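Local coordinates for protein ketosynthase (Streptomyces sp. MSC090213JE08, PDB 6KXD) that probably serves as the chain length factor partner of the ketosynthase in the ishigamide highly reducing type II polyketide synthase, helping to build the polyketide chain, at residues C65-G77 with K83-S95. Sequence-based numbering, arbitrary orientation.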
ATOM      1  N   CYS B  65      20.683  14.846   5.332  1.00 46.98           N
ATOM      2  CA  CYS B  65      19.806  15.894   4.956  1.00 42.26           C
ATOM      3  C   CYS B  65      18.502  15.728   5.733  1.00 45.78           C
ATOM      4  O   CYS B  65      17.487  15.251   5.201  1.00 42.05           O
ATOM      5  CB  CYS B  65      19.562  15.919   3.454  1.00 43.21           C
ATOM      6  SG  CYS B  65      21.091  16.064   2.493  1.00 46.31           S
ATOM      7  N   THR B  66      18.562  16.100   7.011  1.00 44.40           N
ATOM      8  CA  THR B  66      17.408  16.057   7.869  1.00 43.91           C
ATOM      9  C   THR B  66      16.639  17.368   7.694  1.00 41.77           C
ATOM     10  O   THR B  66      17.163  18.391   7.200  1.00 41.70           O
ATOM     11  CB  THR B  66      17.807  15.855   9.343  1.00 47.38           C
ATOM     12  OG1 THR B  66      18.927  16.704   9.548  1.00 47.49           O
ATOM     13  CG2 THR B  66      18.160  14.430   9.712  1.00 49.75           C
ATOM     14  N   VAL B  67      15.390  17.336   8.147  1.00 40.11           N
ATOM     15  CA  VAL B  67      14.582  18.526   8.243  1.00 44.51           C
ATOM     16  C   VAL B  67      15.156  19.372   9.380  1.00 44.51           C
ATOM     17  O   VAL B  67      15.137  18.930  10.501  1.00 46.31           O
ATOM     18  CB  VAL B  67      13.103  18.207   8.514  1.00 38.65           C
ATOM     19  CG1 VAL B  67      12.281  19.460   8.532  1.00 38.94           C
ATOM     20  CG2 VAL B  67      12.528  17.264   7.480  1.00 39.53           C
ATOM     21  N   PRO B  68      15.660  20.587   9.121  1.00 46.93           N
ATOM     22  CA  PRO B  68      16.245  21.412  10.178  1.00 51.73           C
ATOM     23  C   PRO B  68      15.126  21.944  11.090  1.00 52.64           C
ATOM     24  O   PRO B  68      14.044  22.318  10.597  1.00 50.43           O
ATOM     25  CB  PRO B  68      16.889  22.547   9.397  1.00 51.85           C
ATOM     26  CG  PRO B  68      15.949  22.726   8.224  1.00 54.46           C
ATOM     27  CD  PRO B  68      15.596  21.294   7.831  1.00 51.25           C
ATOM     28  N   GLY B  69      15.386  21.939  12.393  1.00 55.18           N
ATOM     29  CA  GLY B  69      14.493  22.563  13.364  1.00 57.05           C
ATOM     30  C   GLY B  69      13.207  21.769  13.534  1.00 55.80           C
ATOM     31  O   GLY B  69      12.160  22.338  13.810  1.00 58.17           O
ATOM     32  N   PHE B  70      13.270  20.452  13.319  1.00 45.49           N
ATOM     33  CA  PHE B  70      12.052  19.656  13.345  1.00 51.51           C
ATOM     34  C   PHE B  70      11.953  18.898  14.662  1.00 51.58           C
ATOM     35  O   PHE B  70      12.707  17.993  14.876  1.00 52.09           O
ATOM     36  CB  PHE B  70      11.971  18.638  12.208  1.00 49.41           C
ATOM     37  CG  PHE B  70      10.610  18.002  12.113  1.00 45.58           C
ATOM     38  CD1 PHE B  70       9.552  18.690  11.547  1.00 43.78           C
ATOM     39  CD2 PHE B  70      10.370  16.738  12.613  1.00 47.08           C
ATOM     40  CE1 PHE B  70       8.292  18.120  11.453  1.00 44.42           C
ATOM     41  CE2 PHE B  70       9.103  16.173  12.542  1.00 45.59           C
ATOM     42  CZ  PHE B  70       8.065  16.866  11.967  1.00 43.99           C
ATOM     43  N   ASP B  71      11.012  19.303  15.520  1.00 44.76           N
ATOM     44  CA  ASP B  71      10.783  18.600  16.759  1.00 47.84           C
ATOM     45  C   ASP B  71       9.299  18.268  16.820  1.00 42.16           C
ATOM     46  O   ASP B  71       8.467  19.148  16.657  1.00 44.56           O
ATOM     47  CB  ASP B  71      11.210  19.425  17.980  1.00 51.54           C
ATOM     48  CG  ASP B  71      10.833  18.770  19.300  1.00 53.74           C
ATOM     49  OD1 ASP B  71      11.609  17.932  19.771  1.00 65.94           O
ATOM     50  OD2 ASP B  71       9.703  19.000  19.769  1.00 48.99           O
ATOM     51  N   ILE B  72       8.998  16.995  17.050  1.00 45.30           N
ATOM     52  CA  ILE B  72       7.677  16.505  16.858  1.00 42.38           C
ATOM     53  C   ILE B  72       6.737  17.252  17.801  1.00 42.69           C
ATOM     54  O   ILE B  72       5.697  17.732  17.367  1.00 44.15           O
ATOM     55  CB  ILE B  72       7.644  14.989  17.044  1.00 43.05           C
ATOM     56  CG1 ILE B  72       8.413  14.323  15.891  1.00 43.23           C
ATOM     57  CG2 ILE B  72       6.227  14.478  17.207  1.00 45.27           C
ATOM     58  CD1 ILE B  72       8.587  12.826  16.079  1.00 46.07           C
ATOM     59  N   GLN B  73       7.137  17.361  19.064  1.00 41.29           N
ATOM     60  CA  GLN B  73       6.199  17.885  20.080  1.00 46.22           C
ATOM     61  C   GLN B  73       6.053  19.398  19.915  1.00 42.01           C
ATOM     62  O   GLN B  73       4.973  19.935  20.133  1.00 41.82           O
ATOM     63  CB  GLN B  73       6.638  17.411  21.466  1.00 53.34           C
ATOM     64  CG  GLN B  73       6.351  15.928  21.682  1.00 52.53           C
ATOM     65  CD  GLN B  73       6.225  15.558  23.141  1.00 62.04           C
ATOM     66  OE1 GLN B  73       7.129  15.851  23.920  1.00 58.95           O
ATOM     67  NE2 GLN B  73       5.124  14.890  23.509  1.00 52.48           N
ATOM     68  N   GLU B  74       7.124  20.063  19.473  1.00 45.28           N
ATOM     69  CA  GLU B  74       7.124  21.471  19.182  1.00 49.36           C
ATOM     70  C   GLU B  74       6.147  21.767  18.044  1.00 46.93           C
ATOM     71  O   GLU B  74       5.410  22.743  18.091  1.00 42.96           O
ATOM     72  CB  GLU B  74       8.530  21.934  18.801  1.00 54.10           C
ATOM     73  CG  GLU B  74       8.635  23.422  18.587  1.00 57.95           C
ATOM     74  CD  GLU B  74      10.044  23.917  18.318  1.00 68.35           C
ATOM     75  OE1 GLU B  74      10.219  25.143  18.235  1.00 71.56           O
ATOM     76  OE2 GLU B  74      10.956  23.075  18.188  1.00 67.71           O
ATOM     77  N   GLN B  75       6.173  20.927  17.006  1.00 43.05           N
ATOM     78  CA  GLN B  75       5.298  21.088  15.871  1.00 43.58           C
ATOM     79  C   GLN B  75       3.862  20.655  16.176  1.00 40.84           C
ATOM     80  O   GLN B  75       2.950  21.323  15.702  1.00 42.22           O
ATOM     81  CB  GLN B  75       5.875  20.310  14.679  1.00 44.06           C
ATOM     82  CG  GLN B  75       7.173  20.944  14.188  1.00 48.98           C
ATOM     83  CD  GLN B  75       6.923  22.328  13.635  1.00 48.05           C
ATOM     84  OE1 GLN B  75       5.970  22.555  12.891  1.00 46.03           O
ATOM     85  NE2 GLN B  75       7.766  23.275  14.008  1.00 48.26           N
ATOM     86  N   LEU B  76       3.662  19.548  16.903  1.00 38.91           N
ATOM     87  CA  LEU B  76       2.355  18.930  16.939  1.00 37.29           C
ATOM     88  C   LEU B  76       1.738  18.994  18.332  1.00 39.46           C
ATOM     89  O   LEU B  76       0.625  18.576  18.491  1.00 44.12           O
ATOM     90  CB  LEU B  76       2.481  17.480  16.486  1.00 39.68           C
ATOM     91  CG  LEU B  76       2.832  17.357  15.010  1.00 37.62           C
ATOM     92  CD1 LEU B  76       3.089  15.894  14.673  1.00 38.79           C
ATOM     93  CD2 LEU B  76       1.689  17.909  14.178  1.00 39.69           C
ATOM     94  N   GLY B  77       2.470  19.551  19.281  1.00 40.39           N
ATOM     95  CA  GLY B  77       1.961  19.687  20.613  1.00 42.55           C
ATOM     96  C   GLY B  77       2.116  18.409  21.415  1.00 46.05           C
ATOM     97  O   GLY B  77       2.731  17.420  21.006  1.00 44.46           O
ATOM     98  N   LYS B  83       5.393   9.179  21.601  1.00 39.79           N
ATOM     99  CA  LYS B  83       5.792   7.916  20.988  1.00 44.45           C
ATOM    100  C   LYS B  83       5.610   7.964  19.465  1.00 43.79           C
ATOM    101  O   LYS B  83       5.787   6.948  18.770  1.00 41.69           O
ATOM    102  CB  LYS B  83       4.924   6.800  21.556  1.00 46.85           C
ATOM    103  CG  LYS B  83       5.017   6.593  23.063  1.00 56.28           C
ATOM    104  CD  LYS B  83       6.402   6.837  23.547  1.00 57.43           C
ATOM    105  CE  LYS B  83       6.804   6.049  24.781  1.00 66.45           C
ATOM    106  NZ  LYS B  83       8.287   6.009  24.853  1.00 60.77           N
ATOM    107  N   MET B  84       5.226   9.127  18.943  1.00 41.51           N
ATOM    108  CA  MET B  84       4.911   9.270  17.532  1.00 40.76           C
ATOM    109  C   MET B  84       6.171   9.088  16.694  1.00 38.78           C
ATOM    110  O   MET B  84       7.217   9.679  16.953  1.00 38.91           O
ATOM    111  CB  MET B  84       4.326  10.645  17.218  1.00 41.80           C
ATOM    112  CG  MET B  84       4.061  10.846  15.740  1.00 44.91           C
ATOM    113  SD  MET B  84       3.259  12.395  15.397  1.00 40.82           S
ATOM    114  CE  MET B  84       1.692  12.160  16.232  1.00 40.78           C
ATOM    115  N   ASP B  85       6.029   8.305  15.628  1.00 40.41           N
ATOM    116  CA  ASP B  85       7.141   8.119  14.715  1.00 41.47           C
ATOM    117  C   ASP B  85       7.319   9.379  13.867  1.00 38.83           C
ATOM    118  O   ASP B  85       6.376  10.116  13.527  1.00 38.34           O
ATOM    119  CB  ASP B  85       6.926   6.897  13.832  1.00 40.28           C
ATOM    120  CG  ASP B  85       5.665   7.035  13.006  1.00 41.91           C
ATOM    121  OD1 ASP B  85       4.583   7.211  13.594  1.00 39.47           O
ATOM    122  OD2 ASP B  85       5.781   7.015  11.757  1.00 44.73           O
ATOM    123  N   ARG B  86       8.552   9.597  13.449  1.00 38.87           N
ATOM    124  CA  ARG B  86       8.908  10.755  12.727  1.00 38.77           C
ATOM    125  C   ARG B  86       8.159  10.771  11.383  1.00 39.75           C
ATOM    126  O   ARG B  86       7.765  11.819  10.950  1.00 38.47           O
ATOM    127  CB  ARG B  86      10.417  10.782  12.591  1.00 40.44           C
ATOM    128  CG  ARG B  86      10.968  12.027  11.934  1.00 42.04           C
ATOM    129  CD  ARG B  86      12.469  11.917  12.033  1.00 42.76           C
ATOM    130  NE  ARG B  86      13.127  13.061  11.476  1.00 45.30           N
ATOM    131  CZ  ARG B  86      13.339  14.197  12.119  1.00 47.96           C
ATOM    132  NH1 ARG B  86      12.958  14.319  13.381  1.00 47.27           N
ATOM    133  NH2 ARG B  86      13.912  15.209  11.491  1.00 43.63           N
ATOM    134  N   LEU B  87       7.949   9.605  10.766  1.00 37.07           N
ATOM    135  CA  LEU B  87       7.316   9.524   9.468  1.00 38.68           C
ATOM    136  C   LEU B  87       5.921  10.133   9.575  1.00 41.91           C
ATOM    137  O   LEU B  87       5.566  11.084   8.847  1.00 38.94           O
ATOM    138  CB  LEU B  87       7.251   8.075   8.997  1.00 40.81           C
ATOM    139  CG  LEU B  87       6.444   7.864   7.718  1.00 38.88           C
ATOM    140  CD1 LEU B  87       7.110   8.602   6.559  1.00 38.88           C
ATOM    141  CD2 LEU B  87       6.302   6.392   7.421  1.00 39.25           C
ATOM    142  N   THR B  88       5.183   9.661  10.576  1.00 35.25           N
ATOM    143  CA  THR B  88       3.863  10.171  10.807  1.00 36.18           C
ATOM    144  C   THR B  88       3.936  11.661  11.074  1.00 37.70           C
ATOM    145  O   THR B  88       3.087  12.427  10.544  1.00 38.44           O
ATOM    146  CB  THR B  88       3.138   9.461  11.945  1.00 37.60           C
ATOM    147  OG1 THR B  88       2.829   8.121  11.571  1.00 42.57           O
ATOM    148  CG2 THR B  88       1.855  10.179  12.326  1.00 36.33           C
ATOM    149  N   ALA B  89       4.879  12.070  11.902  1.00 38.17           N
ATOM    150  CA  ALA B  89       4.982  13.483  12.268  1.00 37.70           C
ATOM    151  C   ALA B  89       5.205  14.332  11.023  1.00 38.99           C
ATOM    152  O   ALA B  89       4.585  15.378  10.852  1.00 39.65           O
ATOM    153  CB  ALA B  89       6.091  13.693  13.257  1.00 39.25           C
ATOM    154  N   LEU B  90       6.089  13.866  10.143  1.00 36.57           N
ATOM    155  CA  LEU B  90       6.353  14.648   8.951  1.00 38.60           C
ATOM    156  C   LEU B  90       5.103  14.797   8.091  1.00 34.34           C
ATOM    157  O   LEU B  90       4.865  15.876   7.500  1.00 35.37           O
ATOM    158  CB  LEU B  90       7.425  13.944   8.139  1.00 37.40           C
ATOM    159  CG  LEU B  90       8.811  14.002   8.760  1.00 37.96           C
ATOM    160  CD1 LEU B  90       9.658  12.971   8.055  1.00 39.06           C
ATOM    161  CD2 LEU B  90       9.407  15.380   8.681  1.00 40.22           C
ATOM    162  N   ALA B  91       4.366  13.695   7.931  1.00 32.59           N
ATOM    163  CA  ALA B  91       3.142  13.667   7.163  1.00 34.95           C
ATOM    164  C   ALA B  91       2.149  14.637   7.784  1.00 36.99           C
ATOM    165  O   ALA B  91       1.446  15.374   7.057  1.00 34.35           O
ATOM    166  CB  ALA B  91       2.541  12.296   7.108  1.00 37.44           C
ATOM    167  N   LEU B  92       2.081  14.629   9.124  1.00 34.93           N
ATOM    168  CA  LEU B  92       1.035  15.468   9.793  1.00 36.39           C
ATOM    169  C   LEU B  92       1.361  16.942   9.597  1.00 36.07           C
ATOM    170  O   LEU B  92       0.445  17.713   9.303  1.00 36.58           O
ATOM    171  CB  LEU B  92       0.906  15.147  11.276  1.00 36.52           C
ATOM    172  CG  LEU B  92       0.361  13.755  11.584  1.00 34.50           C
ATOM    173  CD1 LEU B  92       0.208  13.534  13.086  1.00 36.08           C
ATOM    174  CD2 LEU B  92      -0.939  13.492  10.880  1.00 33.71           C
ATOM    175  N   VAL B  93       2.629  17.288   9.768  1.00 35.41           N
ATOM    176  CA  VAL B  93       3.036  18.663   9.617  1.00 38.04           C
ATOM    177  C   VAL B  93       2.804  19.065   8.164  1.00 39.15           C
ATOM    178  O   VAL B  93       2.259  20.103   7.891  1.00 36.00           O
ATOM    179  CB  VAL B  93       4.479  18.916  10.052  1.00 35.57           C
ATOM    180  CG1 VAL B  93       4.870  20.364   9.723  1.00 40.66           C
ATOM    181  CG2 VAL B  93       4.656  18.652  11.534  1.00 40.18           C
ATOM    182  N   ALA B  94       3.083  18.155   7.241  1.00 35.05           N
ATOM    183  CA  ALA B  94       2.858  18.505   5.867  1.00 38.39           C
ATOM    184  C   ALA B  94       1.362  18.712   5.611  1.00 36.78           C
ATOM    185  O   ALA B  94       0.974  19.589   4.821  1.00 38.51           O
ATOM    186  CB  ALA B  94       3.437  17.461   4.949  1.00 38.18           C
ATOM    187  N   SER B  95       0.512  17.878   6.245  1.00 35.14           N
ATOM    188  CA  SER B  95      -0.925  17.940   6.028  1.00 34.93           C
ATOM    189  C   SER B  95      -1.455  19.302   6.465  1.00 33.00           C
ATOM    190  O   SER B  95      -2.373  19.779   5.848  1.00 36.76           O
ATOM    191  CB  SER B  95      -1.702  16.819   6.674  1.00 34.18           C
ATOM    192  OG  SER B  95      -1.731  16.891   8.076  1.00 39.22           O
TER
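The F70 ring lies against helix 86-95. Methyl CD2 of L90 sits over one face, a CH-pi contact 3.9 Å from the ring centroid. V93 CG2 meets the rim at CE1 (3.7 Å), and A89 CB lies at the edge in the ring plane. R86 takes another part of the edge. Its guanidinium is nearly perpendicular to the ring (86°), and F70 CD2 touches its face, 3.6 Å from R86 NH1. Placing CG anti to the backbone N (chi1 -170°) turns the F70 ring toward the helix. Next to it, I72 CG1 packs on A89 CB at 3.6 Å. L76 CD1 reaches M84 SD (3.6 Å) and also L92 CD1. With an alanine at F70, the L90 methyl would probably lose the face it rests on, V93 and A89 the ring edge, and the R86 guanidinium its apolar neighbour. Further out, D71 and D85 are N-caps: D71 OD2 takes E74 N on its anti lone pair, and T88 N meets D85 OD2 from above the carboxylate plane. I33 touches F70 and V93. In this thiolase-type fold, packing joins loop and helices, while E231 pairs with R86 NH2 and accepts from V67 N, tying both segments to one carboxylate.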